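Local structure of separin (Saccharomyces cerevisiae, 5U1T) at residues A[1423-1426]-A[1427-1431]; A[1444-1447]-A[1448-1451]; A[1542-1545]-A[1546-1550]. The protein cleaves the cohesin subunit MCD1/SCC1 at the onset of anaphase as a caspase-like cysteine protease, allowing chromosomes to segregate. All coordinates share one frame; numbering follows the deposited sequence.

Contact 1: A[1423-1426]-A[1427-1431]; sequences SRTE and SKFKG
Ser1427 and Ser1423, one turn apart at the start of helix 1423-1436, illustrate how a hydroxyl can settle back onto its own helix. Ser1423 O accepts twice from the same residue: Ser1427 N reaches it at 3.0 Å and Ser1427 OG at 2.8 Å. A chi1 of -53° sets that OG beside its own backbone N, on the flank nearest the preceding turn, and it meets the carbonyl somewhat out of plane. Further along, the i to i+4 ladder runs on through Lys1428 N to Arg1424 O, Phe1429 N to Thr1425 O, and Lys1430 N to Glu1426 O at 2.9 Å.

Glu1426 and Lys1430 form a salt bridge across the same spacing, with Lys1430 NZ placed 2.9 Å from Glu1426 OE2, above the carboxylate plane. The glutamate is extended, whereas the lysine bends at chi3 (-62°), and its CE comes 3.5 Å from Glu1426 CG. The other oxygen, OE1, takes a weak bond from Asn1417.

On the buried flank Thr1425 divides its work. Its CG2 packs 3.9 Å from Phe1429 CD2, while OG1 is hydrogen-bonded to Asp1538, and Arg1424 NH2 forms a salt bridge with Asp1534. The side chain of Thr1425 lies about 10 Å from that of Cys1497, the probable catalytic cysteine. The helix thus meets part of its polar needs from its own turns and draws on two acids of helix 1534-1548 for others, which implies polar anchoring between these neighbouring helices.

Contact 2: A[1444-1447]-A[1448-1451]; sequences QLVM and NEKP
Val1446 meets Glu1449 and Pro1451 through a single methyl, a compact example of how a chain leaving a strand folds back on the side chain of the strand's last but one residue. CG1 lies anti to the valine's backbone N (chi1 170°), directed at the following loop: Val1446 CG1 is 4.0 Å from Glu1449 CB and 4.1 Å from Pro1451 CB. The tight part is built on this methyl and the proline, for Val1446 also touches Met1459 of helix 1453-1461, and Pro1451 rests on Pro1418 and Tyr1477. Glu1449 adds its CB, its side chain crossing the valine's at about a right angle, while its carboxylate end belongs to the exposed side.

Strand 1444-1447 is an edge strand, within this chain, of the mixed six-stranded sheet in the caspase-like protease domain, parallel to its partner 1412-1416. Its exit is made at Asn1448, whose positive phi (53°) turns the chain in left-handed helical conformation, although its backbone still bonds to Leu1416. No hydrogen bond joins 1444-1447 to 1448-1451.

Met1447 turns from the loop: its CB and CG border Asn1448 N, but the chain then bends at chi3 (85°) and packs against Glu1426 and Lys1430 of helix 1423-1436. The solvent side is looser. Asn1448 and Glu1449 are both exposed there, and although the asparagine touches Glu1426, its amide end leads away from the strand.

Contact 3: A[1542-1545]-A[1546-1550]; sequences EELF and EKMGF
Helical i to i+4 bonds, among them Glu1546 N to Glu1542 O and Lys1547 N to Glu1543 O, run up to Phe1545, whose carbonyl oxygen then accepts two donors arriving from opposite faces of its plane: Gly1549 N at 2.9 Å and Phe1550 N at 2.7 Å. Phe1545 and Phe1550 lie side by side, pointing the same way. Their CB atoms are 3.8 Å apart, and Phe1550 CD2 sits over one face of the Phe1545 ring, displaced toward its rim, 4.0 Å from Phe1545 CG. The planes meet at 58°, an oblique pairing.

Here helix 1534-1548 closes with a Schellman motif. Gly1549, at a phi of 102°, is its C-prime residue, and a side chain there would run into the preceding carbonyl; a weak bond from Gly1549 N to Glu1546 O completes the pattern. Phe1550 is thereby brought against Phe1433 and Ile1436 of helix 1423-1436.

On the outer flank Lys1547 folds back over Glu1543, its CE 3.4 Å from Glu1543 OE2. Its NZ makes a salt bridge with Glu1546 OE1 at 3.4 Å but stays 4.0 Å from Glu1543 OE2, beyond salt-bridge range. A leucine in place of Lys1547 is likely to leave Glu1546 OE1 without this salt-bridge partner and the nearby carboxylate of Glu1543 less well balanced. Leu1544 and Met1548 run side by side on the buried flank, packed against Phe1493 and helix 1564-1571.

In the fold
Along the chain contact 1 comes first, contact 2 next and contact 3 last, all in the caspase-like protease domain. Helix 1423-1436, bearing contact 1, is the crossover of a beta-alpha-beta unit between strands 1412-1416 and 1444-1447; contact 2 marks the exit from the second strand. Their centres are about 13 Å apart, and Glu1426 and Lys1430 touch Met1447. Contact 3 ends the neighbouring helix 1534-1548, about 16 Å from contact 1, centre to centre, with Phe1429 packed on Phe1545. Contacts 2 and 3, centres about 22 Å apart, do not touch. Contact 1 therefore joins an outer strand of the sheet to a second helix, in a domain whose probable catalytic residue is Cys1497.

Contact 1: A[1423-1426]-A[1427-1431]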
loop_
_atom_site.group_PDB
_atom_site.type_symbol
_atom_site.label_atom_id
_atom_site.label_comp_id
_atom_site.label_asym_id
_atom_site.label_seq_id
_atom_site.Cartn_x
_atom_site.Cartn_y
_atom_site.Cartn_z
ATOM N N SER A 1423 8.722 -52.431 -15.562
ATOM C CA SER A 1423 7.955 -53.552 -16.064
ATOM C C SER A 1423 8.447 -54.899 -15.544
ATOM O O SER A 1423 7.679 -55.865 -15.499
ATOM C CB SER A 1423 7.949 -53.508 -17.590
ATOM O OG SER A 1423 7.268 -52.329 -18.034
ATOM N N ARG A 1424 9.711 -54.962 -15.133
ATOM C CA ARG A 1424 10.278 -56.193 -14.558
ATOM C C ARG A 1424 9.783 -56.365 -13.130
ATOM O O ARG A 1424 9.561 -57.480 -12.650
ATOM C CB ARG A 1424 11.811 -56.145 -14.583
ATOM C CG ARG A 1424 12.558 -57.484 -14.455
ATOM C CD ARG A 1424 14.073 -57.247 -14.617
ATOM N NE ARG A 1424 14.334 -56.101 -15.505
ATOM C CZ ARG A 1424 14.929 -54.962 -15.139
ATOM N NH1 ARG A 1424 15.103 -53.978 -16.022
ATOM N NH2 ARG A 1424 15.357 -54.809 -13.899
ATOM N N THR A 1425 9.635 -55.231 -12.450
ATOM C CA THR A 1425 9.068 -55.201 -11.114
ATOM C C THR A 1425 7.640 -55.711 -11.196
ATOM O O THR A 1425 7.227 -56.560 -10.401
ATOM C CB THR A 1425 9.083 -53.785 -10.505
ATOM O OG1 THR A 1425 10.407 -53.249 -10.572
ATOM C CG2 THR A 1425 8.611 -53.825 -9.062
ATOM N N GLU A 1426 6.892 -55.197 -12.166
ATOM C CA GLU A 1426 5.535 -55.672 -12.360
ATOM C C GLU A 1426 5.539 -57.179 -12.554
ATOM O O GLU A 1426 4.751 -57.868 -11.926
ATOM C CB GLU A 1426 4.859 -54.994 -13.540
ATOM C CG GLU A 1426 3.379 -55.350 -13.636
ATOM C CD GLU A 1426 2.672 -54.674 -14.804
ATOM O OE1 GLU A 1426 2.205 -53.524 -14.654
ATOM O OE2 GLU A 1426 2.589 -55.301 -15.877
ATOM N N SER A 1427 6.452 -57.681 -13.383
ATOM C CA SER A 1427 6.556 -59.125 -13.633
ATOM C C SER A 1427 6.727 -59.925 -12.354
ATOM O O SER A 1427 6.089 -60.966 -12.180
ATOM C CB SER A 1427 7.728 -59.446 -14.567
ATOM O OG SER A 1427 7.677 -58.685 -15.760
ATOM N N LYS A 1428 7.591 -59.440 -11.466
ATOM C CA LYS A 1428 7.908 -60.170 -10.244
ATOM C C LYS A 1428 6.736 -60.258 -9.279
ATOM O O LYS A 1428 6.498 -61.308 -8.693
ATOM C CB LYS A 1428 9.101 -59.539 -9.519
ATOM C CG LYS A 1428 10.406 -59.666 -10.281
ATOM C CD LYS A 1428 11.555 -59.012 -9.548
ATOM C CE LYS A 1428 12.854 -59.178 -10.326
ATOM N NZ LYS A 1428 13.997 -58.518 -9.632
ATOM N N PHE A 1429 6.001 -59.168 -9.116
ATOM C CA PHE A 1429 5.002 -59.113 -8.054
ATOM C C PHE A 1429 3.571 -59.323 -8.532
ATOM O O PHE A 1429 2.671 -59.519 -7.710
ATOM C CB PHE A 1429 5.117 -57.781 -7.317
ATOM C CG PHE A 1429 6.372 -57.663 -6.516
ATOM C CD1 PHE A 1429 6.459 -58.241 -5.256
ATOM C CD2 PHE A 1429 7.479 -57.008 -7.029
ATOM C CE1 PHE A 1429 7.623 -58.145 -4.512
ATOM C CE2 PHE A 1429 8.655 -56.909 -6.286
ATOM C CZ PHE A 1429 8.724 -57.476 -5.026
ATOM N N LYS A 1430 3.379 -59.291 -9.851
ATOM C CA LYS A 1430 2.077 -59.526 -10.480
ATOM C C LYS A 1430 1.399 -60.718 -9.825
ATOM O O LYS A 1430 0.246 -60.638 -9.405
ATOM C CB LYS A 1430 2.245 -59.755 -11.991
ATOM C CG LYS A 1430 0.963 -59.716 -12.803
ATOM C CD LYS A 1430 1.224 -59.683 -14.322
ATOM C CE LYS A 1430 1.997 -58.425 -14.739
ATOM N NZ LYS A 1430 1.690 -57.996 -16.144
ATOM N N GLY A 1431 2.161 -61.802 -9.700
ATOM C CA GLY A 1431 1.696 -63.050 -9.122
ATOM C C GLY A 1431 1.050 -62.972 -7.751
ATOM O O GLY A 1431 -0.158 -63.178 -7.635
#

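Contact 2: A[1444-1447]-A[1448-1451]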
loop_
_atom_site.group_PDB
_atom_site.type_symbol
_atom_site.label_atom_id
_atom_site.label_comp_id
_atom_site.label_asym_id
_atom_site.label_seq_id
_atom_site.Cartn_x
_atom_site.Cartn_y
_atom_site.Cartn_z
ATOM N N GLN A 1444 -7.812 -54.215 -2.676
ATOM C CA GLN A 1444 -7.769 -53.565 -3.983
ATOM C C GLN A 1444 -6.339 -53.543 -4.519
ATOM O O GLN A 1444 -5.382 -53.436 -3.759
ATOM C CB GLN A 1444 -8.349 -52.140 -3.904
ATOM C CG GLN A 1444 -8.565 -51.457 -5.259
ATOM C CD GLN A 1444 -9.266 -50.097 -5.157
ATOM O OE1 GLN A 1444 -9.469 -49.563 -4.063
ATOM N NE2 GLN A 1444 -9.633 -49.534 -6.307
ATOM N N LEU A 1445 -6.210 -53.670 -5.833
ATOM C CA LEU A 1445 -4.919 -53.607 -6.500
ATOM C C LEU A 1445 -4.990 -52.632 -7.651
ATOM O O LEU A 1445 -5.928 -52.677 -8.427
ATOM C CB LEU A 1445 -4.509 -54.980 -7.015
ATOM C CG LEU A 1445 -3.444 -55.018 -8.111
ATOM C CD1 LEU A 1445 -2.106 -54.527 -7.592
ATOM C CD2 LEU A 1445 -3.307 -56.432 -8.615
ATOM N N VAL A 1446 -4.012 -51.747 -7.772
ATOM C CA VAL A 1446 -3.928 -50.890 -8.947
ATOM C C VAL A 1446 -2.608 -51.153 -9.662
ATOM O O VAL A 1446 -1.547 -51.028 -9.054
ATOM C CB VAL A 1446 -4.037 -49.414 -8.572
ATOM C CG1 VAL A 1446 -3.695 -48.546 -9.761
ATOM C CG2 VAL A 1446 -5.425 -49.118 -8.040
ATOM N N MET A 1447 -2.664 -51.515 -10.943
ATOM C CA MET A 1447 -1.464 -51.984 -11.637
ATOM C C MET A 1447 -1.318 -51.499 -13.088
ATOM O O MET A 1447 -2.265 -51.565 -13.882
ATOM C CB MET A 1447 -1.424 -53.508 -11.606
ATOM C CG MET A 1447 -0.082 -54.072 -11.974
ATOM S SD MET A 1447 -0.088 -55.860 -12.001
ATOM C CE MET A 1447 -0.693 -56.177 -13.658
ATOM N N ASN A 1448 -0.112 -51.029 -13.417
ATOM C CA ASN A 1448 0.200 -50.418 -14.714
ATOM C C ASN A 1448 -0.786 -49.305 -15.018
ATOM O O ASN A 1448 -1.033 -48.963 -16.170
ATOM C CB ASN A 1448 0.200 -51.457 -15.839
ATOM C CG ASN A 1448 0.777 -50.908 -17.137
ATOM O OD1 ASN A 1448 1.362 -49.816 -17.164
ATOM N ND2 ASN A 1448 0.608 -51.659 -18.221
ATOM N N GLU A 1449 -1.320 -48.721 -13.954
ATOM C CA GLU A 1449 -2.447 -47.811 -14.048
ATOM C C GLU A 1449 -2.269 -46.659 -13.065
ATOM O O GLU A 1449 -2.096 -46.889 -11.873
ATOM C CB GLU A 1449 -3.746 -48.579 -13.769
ATOM C CG GLU A 1449 -5.032 -47.776 -13.918
ATOM C CD GLU A 1449 -6.270 -48.599 -13.566
ATOM O OE1 GLU A 1449 -6.133 -49.574 -12.779
ATOM O OE2 GLU A 1449 -7.371 -48.278 -14.088
ATOM N N LYS A 1450 -2.287 -45.427 -13.566
ATOM C CA LYS A 1450 -2.218 -44.256 -12.693
ATOM C C LYS A 1450 -3.418 -44.216 -11.751
ATOM O O LYS A 1450 -4.559 -44.128 -12.206
ATOM C CB LYS A 1450 -2.157 -42.962 -13.507
ATOM C CG LYS A 1450 -0.896 -42.806 -14.323
ATOM C CD LYS A 1450 -0.874 -41.466 -15.036
ATOM C CE LYS A 1450 0.462 -41.245 -15.730
ATOM N NZ LYS A 1450 0.778 -42.357 -16.679
ATOM N N PRO A 1451 -3.165 -44.293 -10.430
ATOM C CA PRO A 1451 -4.271 -44.230 -9.470
ATOM C C PRO A 1451 -4.760 -42.796 -9.290
ATOM O O PRO A 1451 -3.939 -41.889 -9.271
ATOM C CB PRO A 1451 -3.649 -44.777 -8.185
ATOM C CG PRO A 1451 -2.194 -44.430 -8.298
ATOM C CD PRO A 1451 -1.862 -44.500 -9.766
#

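Contact 3: A[1542-1545]-A[1546-1550]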
loop_
_atom_site.group_PDB
_atom_site.type_symbol
_atom_site.label_atom_id
_atom_site.label_comp_id
_atom_site.label_asym_id
_atom_site.label_seq_id
_atom_site.Cartn_x
_atom_site.Cartn_y
_atom_site.Cartn_z
ATOM N N GLU A 1542 10.940 -58.636 -1.921
ATOM C CA GLU A 1542 10.562 -60.047 -1.937
ATOM C C GLU A 1542 10.935 -60.679 -0.602
ATOM O O GLU A 1542 10.121 -61.346 0.036
ATOM C CB GLU A 1542 11.254 -60.770 -3.103
ATOM C CG GLU A 1542 10.726 -62.163 -3.454
ATOM C CD GLU A 1542 11.788 -63.019 -4.145
ATOM O OE1 GLU A 1542 12.826 -62.450 -4.558
ATOM O OE2 GLU A 1542 11.601 -64.258 -4.257
ATOM N N GLU A 1543 12.162 -60.423 -0.167
ATOM C CA GLU A 1543 12.661 -60.973 1.080
ATOM C C GLU A 1543 11.926 -60.419 2.300
ATOM O O GLU A 1543 11.668 -61.141 3.267
ATOM C CB GLU A 1543 14.159 -60.701 1.194
ATOM C CG GLU A 1543 14.803 -61.317 2.416
ATOM C CD GLU A 1543 14.794 -62.840 2.406
ATOM O OE1 GLU A 1543 14.486 -63.444 1.351
ATOM O OE2 GLU A 1543 15.117 -63.436 3.464
ATOM N N LEU A 1544 11.588 -59.138 2.238
ATOM C CA LEU A 1544 10.903 -58.452 3.324
ATOM C C LEU A 1544 9.534 -59.072 3.589
ATOM O O LEU A 1544 9.187 -59.380 4.734
ATOM C CB LEU A 1544 10.773 -56.964 2.981
ATOM C CG LEU A 1544 10.421 -55.925 4.047
ATOM C CD1 LEU A 1544 8.934 -55.710 4.130
ATOM C CD2 LEU A 1544 10.980 -56.325 5.394
ATOM N N PHE A 1545 8.771 -59.256 2.513
ATOM C CA PHE A 1545 7.452 -59.883 2.566
ATOM C C PHE A 1545 7.509 -61.312 3.107
ATOM O O PHE A 1545 6.695 -61.706 3.951
ATOM C CB PHE A 1545 6.812 -59.910 1.174
ATOM C CG PHE A 1545 6.597 -58.553 0.560
ATOM C CD1 PHE A 1545 6.385 -57.434 1.343
ATOM C CD2 PHE A 1545 6.590 -58.403 -0.817
ATOM C CE1 PHE A 1545 6.180 -56.196 0.764
ATOM C CE2 PHE A 1545 6.386 -57.165 -1.396
ATOM C CZ PHE A 1545 6.183 -56.066 -0.604
ATOM N N GLU A 1546 8.455 -62.101 2.604
ATOM C CA GLU A 1546 8.536 -63.498 2.988
ATOM C C GLU A 1546 8.880 -63.643 4.465
ATOM O O GLU A 1546 8.270 -64.453 5.162
ATOM C CB GLU A 1546 9.554 -64.240 2.127
ATOM C CG GLU A 1546 9.117 -65.663 1.790
ATOM C CD GLU A 1546 9.238 -66.626 2.976
ATOM O OE1 GLU A 1546 10.011 -66.323 3.932
ATOM O OE2 GLU A 1546 8.569 -67.696 2.943
ATOM N N LYS A 1547 9.837 -62.855 4.949
ATOM C CA LYS A 1547 10.238 -62.943 6.354
ATOM C C LYS A 1547 9.132 -62.442 7.307
ATOM O O LYS A 1547 9.019 -62.925 8.444
ATOM C CB LYS A 1547 11.547 -62.171 6.595
ATOM C CG LYS A 1547 12.805 -62.823 6.004
ATOM C CD LYS A 1547 13.465 -63.807 6.979
ATOM C CE LYS A 1547 13.990 -65.067 6.279
ATOM N NZ LYS A 1547 12.895 -65.948 5.732
ATOM N N MET A 1548 8.373 -61.455 6.862
ATOM C CA MET A 1548 7.305 -60.910 7.677
ATOM C C MET A 1548 6.067 -61.788 7.626
ATOM O O MET A 1548 5.229 -61.729 8.515
ATOM C CB MET A 1548 6.979 -59.472 7.277
ATOM C CG MET A 1548 6.599 -58.592 8.459
ATOM S SD MET A 1548 6.748 -56.836 8.145
ATOM C CE MET A 1548 7.669 -56.943 6.636
ATOM N N GLY A 1549 5.958 -62.595 6.581
ATOM C CA GLY A 1549 4.847 -63.506 6.436
ATOM C C GLY A 1549 3.788 -63.047 5.469
ATOM O O GLY A 1549 2.719 -63.627 5.389
ATOM N N PHE A 1550 4.090 -62.001 4.721
ATOM C CA PHE A 1550 3.139 -61.470 3.775
ATOM C C PHE A 1550 2.925 -62.418 2.635
ATOM O O PHE A 1550 3.619 -62.369 1.628
ATOM C CB PHE A 1550 3.608 -60.143 3.221
ATOM C CG PHE A 1550 2.532 -59.374 2.543
ATOM C CD1 PHE A 1550 1.350 -59.120 3.193
ATOM C CD2 PHE A 1550 2.694 -58.922 1.259
ATOM C CE1 PHE A 1550 0.349 -58.420 2.577
ATOM C CE2 PHE A 1550 1.699 -58.220 0.635
ATOM C CZ PHE A 1550 0.526 -57.972 1.297
#